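Long-range contact in HK97 Family Phage Portal Protein (Corynebacterium diphtheriae, PDB 3KDR), which probably forms, as a ring of twelve subunits, the portal through which DNA enters and leaves the head of an HK97-family phage: residues A66-A80 and I90-I102. Numbering follows the deposited sequence.
With SO4 (sulfate ion), chain I.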
ATOM      1  N   ALA C  66       0.544 -33.579 -34.139  1.00 13.01           N
ATOM      2  CA  ALA C  66       1.312 -32.996 -35.212  1.00 13.12           C
ATOM      3  C   ALA C  66       0.447 -32.023 -36.035  1.00 12.99           C
ATOM      4  O   ALA C  66       0.924 -31.009 -36.583  1.00 14.59           O
ATOM      5  CB  ALA C  66       1.832 -34.088 -36.089  1.00 12.99           C
ATOM      6  N   THR C  67      -0.810 -32.394 -36.167  1.00 12.00           N
ATOM      7  CA  THR C  67      -1.813 -31.644 -36.917  1.00 11.29           C
ATOM      8  C   THR C  67      -2.157 -30.338 -36.256  1.00 10.59           C
ATOM      9  O   THR C  67      -2.278 -29.311 -36.899  1.00 10.50           O
ATOM     10  CB  THR C  67      -3.113 -32.472 -37.010  1.00 11.44           C
ATOM     11  OG1 THR C  67      -2.778 -33.786 -37.490  1.00 14.32           O
ATOM     12  CG2 THR C  67      -4.090 -31.857 -37.911  1.00  6.84           C
ATOM     13  N   ALA C  68      -2.349 -30.382 -34.955  1.00 10.13           N
ATOM     14  CA  ALA C  68      -2.611 -29.178 -34.215  1.00  9.83           C
ATOM     15  C   ALA C  68      -1.435 -28.260 -34.415  1.00 10.15           C
ATOM     16  O   ALA C  68      -1.580 -27.103 -34.642  1.00 10.46           O
ATOM     17  CB  ALA C  68      -2.793 -29.501 -32.771  1.00  9.09           C
ATOM     18  N   ASP C  69      -0.249 -28.810 -34.358  1.00 11.08           N
ATOM     19  CA  ASP C  69       0.910 -28.022 -34.502  1.00 12.03           C
ATOM     20  C   ASP C  69       0.974 -27.420 -35.856  1.00 13.27           C
ATOM     21  O   ASP C  69       1.231 -26.246 -35.980  1.00 13.42           O
ATOM     22  CB  ASP C  69       2.103 -28.894 -34.344  1.00 12.38           C
ATOM     23  CG  ASP C  69       2.610 -28.935 -32.949  1.00 14.25           C
ATOM     24  OD1 ASP C  69       2.012 -28.324 -32.024  1.00 16.77           O
ATOM     25  OD2 ASP C  69       3.658 -29.577 -32.776  1.00 15.68           O
ATOM     26  N   ASP C  70       0.756 -28.233 -36.881  1.00 14.70           N
ATOM     27  CA  ASP C  70       0.806 -27.738 -38.243  1.00 15.64           C
ATOM     28  C   ASP C  70      -0.138 -26.549 -38.427  1.00 15.83           C
ATOM     29  O   ASP C  70       0.176 -25.521 -39.005  1.00 15.08           O
ATOM     30  CB  ASP C  70       0.382 -28.839 -39.192  1.00 16.14           C
ATOM     31  CG  ASP C  70       1.534 -29.588 -39.811  1.00 17.41           C
ATOM     32  OD1 ASP C  70       1.228 -30.515 -40.606  1.00 17.72           O
ATOM     33  OD2 ASP C  70       2.710 -29.274 -39.531  1.00 23.09           O
ATOM     34  N   LEU C  71      -1.323 -26.710 -37.901  1.00 16.86           N
ATOM     35  CA  LEU C  71      -2.342 -25.707 -38.084  1.00 17.53           C
ATOM     36  C   LEU C  71      -1.944 -24.435 -37.420  1.00 17.27           C
ATOM     37  O   LEU C  71      -2.110 -23.383 -37.956  1.00 18.14           O
ATOM     38  CB  LEU C  71      -3.645 -26.197 -37.472  1.00 17.54           C
ATOM     39  CG  LEU C  71      -4.716 -26.719 -38.413  1.00 18.31           C
ATOM     40  CD1 LEU C  71      -4.240 -26.980 -39.827  1.00 19.32           C
ATOM     41  CD2 LEU C  71      -5.268 -27.948 -37.788  1.00 18.17           C
ATOM     42  N   LEU C  72      -1.443 -24.550 -36.215  1.00 16.91           N
ATOM     43  CA  LEU C  72      -1.091 -23.406 -35.408  1.00 16.43           C
ATOM     44  C   LEU C  72      -0.005 -22.536 -36.002  1.00 15.85           C
ATOM     45  O   LEU C  72      -0.150 -21.336 -36.065  1.00 15.04           O
ATOM     46  CB  LEU C  72      -0.562 -23.982 -34.142  1.00 16.67           C
ATOM     47  CG  LEU C  72      -0.386 -23.172 -32.892  1.00 18.28           C
ATOM     48  CD1 LEU C  72      -1.660 -22.500 -32.482  1.00 19.41           C
ATOM     49  CD2 LEU C  72       0.002 -24.191 -31.856  1.00 18.73           C
ATOM     50  N   PHE C  73       1.100 -23.175 -36.386  1.00 15.36           N
ATOM     51  CA  PHE C  73       2.244 -22.514 -36.981  1.00 14.93           C
ATOM     52  C   PHE C  73       2.162 -22.226 -38.441  1.00 15.74           C
ATOM     53  O   PHE C  73       2.623 -21.177 -38.868  1.00 15.98           O
ATOM     54  CB  PHE C  73       3.475 -23.354 -36.765  1.00 14.71           C
ATOM     55  CG  PHE C  73       3.934 -23.336 -35.374  1.00 14.06           C
ATOM     56  CD1 PHE C  73       4.659 -22.269 -34.905  1.00 11.97           C
ATOM     57  CD2 PHE C  73       3.601 -24.339 -34.508  1.00 14.62           C
ATOM     58  CE1 PHE C  73       5.066 -22.212 -33.623  1.00 10.42           C
ATOM     59  CE2 PHE C  73       4.028 -24.279 -33.201  1.00 14.15           C
ATOM     60  CZ  PHE C  73       4.772 -23.211 -32.771  1.00 11.27           C
ATOM     61  N   ASN C  74       1.630 -23.159 -39.227  1.00 16.43           N
ATOM     62  CA  ASN C  74       1.636 -23.001 -40.677  1.00 16.02           C
ATOM     63  C   ASN C  74       0.287 -22.761 -41.304  1.00 16.26           C
ATOM     64  O   ASN C  74       0.197 -22.410 -42.441  1.00 16.22           O
ATOM     65  CB  ASN C  74       2.288 -24.201 -41.271  1.00 15.88           C
ATOM     66  CG  ASN C  74       3.742 -24.104 -41.197  1.00 16.87           C
ATOM     67  OD1 ASN C  74       4.345 -23.455 -42.028  1.00 15.46           O
ATOM     68  ND2 ASN C  74       4.342 -24.711 -40.171  1.00 19.11           N
ATOM     69  N   GLY C  75      -0.787 -22.941 -40.571  1.00 16.95           N
ATOM     70  CA  GLY C  75      -2.101 -22.597 -41.131  1.00 17.30           C
ATOM     71  C   GLY C  75      -2.801 -23.707 -41.899  1.00 17.40           C
ATOM     72  O   GLY C  75      -3.962 -23.541 -42.292  1.00 17.36           O
ATOM     73  N   VAL C  76      -2.113 -24.827 -42.102  1.00 17.14           N
ATOM     74  CA  VAL C  76      -2.660 -25.933 -42.857  1.00 17.16           C
ATOM     75  C   VAL C  76      -2.049 -27.196 -42.365  1.00 17.25           C
ATOM     76  O   VAL C  76      -1.002 -27.134 -41.737  1.00 17.13           O
ATOM     77  CB  VAL C  76      -2.272 -25.829 -44.298  1.00 17.07           C
ATOM     78  CG1 VAL C  76      -3.072 -24.787 -44.955  1.00 17.54           C
ATOM     79  CG2 VAL C  76      -0.810 -25.527 -44.373  1.00 16.59           C
ATOM     80  N   ALA C  77      -2.683 -28.334 -42.664  1.00 17.07           N
ATOM     81  CA  ALA C  77      -2.119 -29.655 -42.322  1.00 17.16           C
ATOM     82  C   ALA C  77      -2.609 -30.625 -43.330  1.00 17.52           C
ATOM     83  O   ALA C  77      -3.637 -30.381 -43.916  1.00 18.20           O
ATOM     84  CB  ALA C  77      -2.535 -30.095 -40.955  1.00 15.89           C
ATOM     85  N   CYS C  78      -1.871 -31.718 -43.535  1.00 18.22           N
ATOM     86  CA  CYS C  78      -2.337 -32.852 -44.372  1.00 17.88           C
ATOM     87  C   CYS C  78      -2.270 -34.188 -43.688  1.00 17.75           C
ATOM     88  O   CYS C  78      -1.286 -34.512 -43.004  1.00 16.89           O
ATOM     89  CB  CYS C  78      -1.467 -32.982 -45.589  1.00 17.97           C
ATOM     90  SG  CYS C  78      -2.239 -33.694 -47.000  1.00 18.85           S
ATOM     91  N   TRP C  79      -3.310 -34.976 -43.898  1.00 18.37           N
ATOM     92  CA  TRP C  79      -3.287 -36.407 -43.575  1.00 18.73           C
ATOM     93  C   TRP C  79      -3.227 -37.110 -44.896  1.00 18.94           C
ATOM     94  O   TRP C  79      -3.895 -36.687 -45.834  1.00 19.72           O
ATOM     95  CB  TRP C  79      -4.579 -36.827 -42.864  1.00 18.81           C
ATOM     96  CG  TRP C  79      -4.686 -36.381 -41.487  1.00 17.96           C
ATOM     97  CD1 TRP C  79      -3.825 -35.582 -40.811  1.00 18.21           C
ATOM     98  CD2 TRP C  79      -5.712 -36.707 -40.591  1.00 17.90           C
ATOM     99  NE1 TRP C  79      -4.241 -35.405 -39.535  1.00 16.81           N
ATOM    100  CE2 TRP C  79      -5.414 -36.075 -39.371  1.00 16.29           C
ATOM    101  CE3 TRP C  79      -6.843 -37.504 -40.679  1.00 17.90           C
ATOM    102  CZ2 TRP C  79      -6.215 -36.181 -38.271  1.00 16.70           C
ATOM    103  CZ3 TRP C  79      -7.651 -37.599 -39.567  1.00 18.21           C
ATOM    104  CH2 TRP C  79      -7.328 -36.947 -38.381  1.00 17.66           C
ATOM    105  N   ALA C  80      -2.439 -38.170 -44.981  1.00 19.28           N
ATOM    106  CA  ALA C  80      -2.444 -39.027 -46.173  1.00 19.42           C
ATOM    107  C   ALA C  80      -3.306 -40.216 -45.867  1.00 19.48           C
ATOM    108  O   ALA C  80      -2.981 -40.988 -44.989  1.00 20.39           O
ATOM    109  CB  ALA C  80      -1.075 -39.465 -46.521  1.00 18.52           C
ATOM    110  N   ILE C  90      -9.555 -46.497 -44.239  1.00 19.41           N
ATOM    111  CA  ILE C  90      -9.435 -47.356 -43.045  1.00 18.85           C
ATOM    112  C   ILE C  90      -8.339 -46.910 -42.063  1.00 18.47           C
ATOM    113  O   ILE C  90      -8.203 -47.483 -41.015  1.00 18.44           O
ATOM    114  CB  ILE C  90      -9.207 -48.823 -43.417  1.00 19.13           C
ATOM    115  CG1 ILE C  90      -7.911 -48.963 -44.227  1.00 19.50           C
ATOM    116  CG2 ILE C  90     -10.432 -49.392 -44.192  1.00 15.81           C
ATOM    117  CD1 ILE C  90      -7.401 -50.364 -44.294  1.00 17.56           C
ATOM    118  N   GLY C  91      -7.566 -45.896 -42.430  1.00 17.91           N
ATOM    119  CA  GLY C  91      -6.573 -45.306 -41.538  1.00 17.20           C
ATOM    120  C   GLY C  91      -5.999 -44.054 -42.171  1.00 16.21           C
ATOM    121  O   GLY C  91      -6.141 -43.862 -43.382  1.00 17.15           O
ATOM    122  N   ALA C  92      -5.382 -43.196 -41.377  1.00 14.05           N
ATOM    123  CA  ALA C  92      -4.872 -41.963 -41.910  1.00 13.51           C
ATOM    124  C   ALA C  92      -3.654 -41.555 -41.105  1.00 13.41           C
ATOM    125  O   ALA C  92      -3.651 -41.658 -39.874  1.00 13.35           O
ATOM    126  CB  ALA C  92      -5.963 -40.871 -41.851  1.00 12.76           C
ATOM    127  N   ILE C  93      -2.623 -41.078 -41.780  1.00 12.90           N
ATOM    128  CA  ILE C  93      -1.491 -40.570 -41.070  1.00 12.95           C
ATOM    129  C   ILE C  93      -1.187 -39.151 -41.444  1.00 13.32           C
ATOM    130  O   ILE C  93      -1.300 -38.767 -42.583  1.00 14.11           O
ATOM    131  CB  ILE C  93      -0.189 -41.410 -41.310  1.00 12.88           C
ATOM    132  CG1 ILE C  93       0.213 -41.416 -42.779  1.00 12.25           C
ATOM    133  CG2 ILE C  93      -0.334 -42.801 -40.793  1.00 11.28           C
ATOM    134  CD1 ILE C  93       1.702 -41.706 -42.978  1.00  7.41           C
ATOM    135  N   HIS C  94      -0.745 -38.393 -40.469  1.00 13.88           N
ATOM    136  CA  HIS C  94      -0.238 -37.080 -40.704  1.00 14.60           C
ATOM    137  C   HIS C  94       1.078 -37.151 -41.365  1.00 14.57           C
ATOM    138  O   HIS C  94       1.911 -37.932 -40.973  1.00 15.33           O
ATOM    139  CB  HIS C  94      -0.017 -36.394 -39.384  1.00 15.36           C
ATOM    140  CG  HIS C  94       0.782 -35.143 -39.491  1.00 16.47           C
ATOM    141  ND1 HIS C  94       2.146 -35.138 -39.367  1.00 17.07           N
ATOM    142  CD2 HIS C  94       0.412 -33.859 -39.704  1.00 16.96           C
ATOM    143  CE1 HIS C  94       2.586 -33.905 -39.521  1.00 17.22           C
ATOM    144  NE2 HIS C  94       1.555 -33.110 -39.729  1.00 14.89           N
ATOM    145  N   ILE C  95       1.284 -36.291 -42.342  1.00 14.62           N
ATOM    146  CA  ILE C  95       2.557 -36.226 -43.058  1.00 13.88           C
ATOM    147  C   ILE C  95       3.091 -34.809 -42.997  1.00 12.83           C
ATOM    148  O   ILE C  95       2.328 -33.845 -42.953  1.00 14.32           O
ATOM    149  CB  ILE C  95       2.363 -36.593 -44.520  1.00 14.45           C
ATOM    150  CG1 ILE C  95       1.313 -35.677 -45.177  1.00 14.24           C
ATOM    151  CG2 ILE C  95       1.890 -37.965 -44.618  1.00 13.43           C
ATOM    152  CD1 ILE C  95       1.283 -35.732 -46.649  1.00 13.10           C
ATOM    153  N   PRO C  96       4.394 -34.660 -43.036  1.00 11.07           N
ATOM    154  CA  PRO C  96       4.994 -33.348 -42.743  1.00  9.88           C
ATOM    155  C   PRO C  96       4.755 -32.370 -43.818  1.00  8.13           C
ATOM    156  O   PRO C  96       4.559 -32.776 -44.962  1.00  9.91           O
ATOM    157  CB  PRO C  96       6.485 -33.661 -42.701  1.00 10.47           C
ATOM    158  CG  PRO C  96       6.542 -35.122 -42.327  1.00 11.37           C
ATOM    159  CD  PRO C  96       5.378 -35.743 -43.020  1.00 11.12           C
ATOM    160  N   LEU C  97       4.814 -31.097 -43.489  1.00  5.62           N
ATOM    161  CA  LEU C  97       4.442 -30.090 -44.428  1.00  3.81           C
ATOM    162  C   LEU C  97       5.331 -30.076 -45.598  1.00  3.46           C
ATOM    163  O   LEU C  97       4.881 -29.745 -46.680  1.00  3.72           O
ATOM    164  CB  LEU C  97       4.467 -28.724 -43.789  1.00  3.37           C
ATOM    165  CG  LEU C  97       3.192 -28.319 -43.046  1.00  2.97           C
ATOM    166  CD1 LEU C  97       3.482 -27.133 -42.113  1.00  2.00           C
ATOM    167  CD2 LEU C  97       1.998 -28.043 -44.006  1.00  2.00           C
ATOM    168  N   ASP C  98       6.603 -30.398 -45.386  1.00  3.45           N
ATOM    169  CA  ASP C  98       7.609 -30.294 -46.454  1.00  3.65           C
ATOM    170  C   ASP C  98       7.498 -31.402 -47.459  1.00  3.00           C
ATOM    171  O   ASP C  98       8.128 -31.339 -48.488  1.00  3.28           O
ATOM    172  CB  ASP C  98       9.035 -30.233 -45.922  1.00  4.03           C
ATOM    173  CG  ASP C  98       9.231 -31.037 -44.659  1.00  6.48           C
ATOM    174  OD1 ASP C  98       8.534 -30.717 -43.624  1.00  9.25           O
ATOM    175  OD2 ASP C  98      10.087 -31.966 -44.708  1.00  6.99           O
ATOM    176  N   THR C  99       6.668 -32.396 -47.172  1.00  2.67           N
ATOM    177  CA  THR C  99       6.405 -33.493 -48.099  1.00  2.05           C
ATOM    178  C   THR C  99       5.108 -33.379 -48.915  1.00  2.00           C
ATOM    179  O   THR C  99       4.764 -34.319 -49.585  1.00  2.09           O
ATOM    180  CB  THR C  99       6.364 -34.837 -47.365  1.00  2.00           C
ATOM    181  OG1 THR C  99       5.160 -34.908 -46.582  1.00  2.00           O
ATOM    182  CG2 THR C  99       7.566 -34.981 -46.481  1.00  2.00           C
ATOM    183  N   TRP C 100       4.402 -32.264 -48.905  1.00  2.00           N
ATOM    184  CA  TRP C 100       3.268 -32.136 -49.791  1.00  2.00           C
ATOM    185  C   TRP C 100       3.070 -30.764 -50.256  1.00  2.03           C
ATOM    186  O   TRP C 100       3.639 -29.851 -49.689  1.00  3.39           O
ATOM    187  CB  TRP C 100       2.032 -32.578 -49.077  1.00  2.04           C
ATOM    188  CG  TRP C 100       1.529 -31.756 -47.928  1.00  2.00           C
ATOM    189  CD1 TRP C 100       1.796 -31.949 -46.625  1.00  2.00           C
ATOM    190  CD2 TRP C 100       0.563 -30.729 -47.987  1.00  2.00           C
ATOM    191  NE1 TRP C 100       1.087 -31.082 -45.872  1.00  2.00           N
ATOM    192  CE2 TRP C 100       0.320 -30.317 -46.698  1.00  2.00           C
ATOM    193  CE3 TRP C 100      -0.110 -30.109 -49.017  1.00  2.00           C
ATOM    194  CZ2 TRP C 100      -0.550 -29.315 -46.409  1.00  2.00           C
ATOM    195  CZ3 TRP C 100      -0.976 -29.116 -48.725  1.00  2.00           C
ATOM    196  CH2 TRP C 100      -1.183 -28.716 -47.446  1.00  2.00           C
ATOM    197  N   GLN C 101       2.287 -30.587 -51.300  1.00  2.65           N
ATOM    198  CA  GLN C 101       1.963 -29.232 -51.747  1.00  3.72           C
ATOM    199  C   GLN C 101       0.838 -29.238 -52.721  1.00  3.68           C
ATOM    200  O   GLN C 101       0.425 -30.286 -53.142  1.00  4.16           O
ATOM    201  CB  GLN C 101       3.167 -28.561 -52.372  1.00  4.02           C
ATOM    202  CG  GLN C 101       3.148 -28.582 -53.854  1.00  7.87           C
ATOM    203  CD  GLN C 101       4.455 -28.061 -54.517  1.00 11.94           C
ATOM    204  OE1 GLN C 101       5.155 -28.822 -55.221  1.00 12.89           O
ATOM    205  NE2 GLN C 101       4.754 -26.759 -54.326  1.00 10.78           N
ATOM    206  N   ILE C 102       0.345 -28.050 -53.059  1.00  4.48           N
ATOM    207  CA  ILE C 102      -0.735 -27.845 -54.024  1.00  4.85           C
ATOM    208  C   ILE C 102      -0.336 -26.895 -55.130  1.00  5.94           C
ATOM    209  O   ILE C 102      -0.084 -25.738 -54.865  1.00  5.14           O
ATOM    210  CB  ILE C 102      -1.925 -27.124 -53.433  1.00  4.59           C
ATOM    211  CG1 ILE C 102      -2.629 -27.945 -52.379  1.00  4.58           C
ATOM    212  CG2 ILE C 102      -2.927 -26.889 -54.521  1.00  5.13           C
ATOM    213  CD1 ILE C 102      -4.134 -27.775 -52.470  1.00  3.41           C
TER
HETATM  214  S   SO4 I   3       5.020 -36.431 -38.091  1.00 80.60           S
HETATM  215  O1  SO4 I   3       3.589 -36.657 -38.317  1.00 80.64           O
HETATM  216  O2  SO4 I   3       5.260 -36.521 -36.642  1.00 78.93           O
HETATM  217  O3  SO4 I   3       5.744 -37.504 -38.807  1.00 76.65           O
HETATM  218  O4  SO4 I   3       5.387 -35.059 -38.526  1.00 78.85           O
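His94, on an outer strand of the sheet, turns its ring against helix 66-74, where it is held at NE2 by a carboxylate and covered on one face by a methyl group. CG stands anti to the backbone N (chi1 167°), which swings the imidazole under the helix; there His94 NE2 donates to Asp70 OD1 over 2.8 Å. The acceptor lies close to the ring plane, but the carboxylate is turned 49° from it and is met from above its own plane. Asp70 OD2 also makes a salt bridge with Arg11, which would favour the ionised carboxylate. Ala66 CB sits over the middle of the imidazole, 3.5 Å from the centroid of the His94 ring, in a CH-pi contact. A sulfate ion, probably from the crystallisation liquor, lies at the ring edge near ND1, modelled too close for the bond to be trusted.

Strands 76-80 and 90-95 belong to an antiparallel beta hairpin that follows the helix directly, Gly75 making the turn with positive phi. Trp79 and His94 form a non-hydrogen-bonded pair and share the helix-facing side; next to them, Ala80 and Ile93 exchange backbone hydrogen bonds, Ala80 N to Ile93 O being 2.7 Å. Trp79 points NE1 straight at Thr67 OG1 (3.0 Å, 178°), an oxygen that also bonds to Arg63 O.

On the other side of the sheet, Cys78 CB lies over the Trp100 five-membered ring at 3.4 Å from its centroid, and Cys78 SG is almost on the normal of that Trp100 ring at 4.2 Å from the centroid, a sulfur-aromatic contact. Ile95 CG1 flanks Cys78 CB. Leu97 CD2 meets Val76 CG2, the two side chains crossing nearly at right angles.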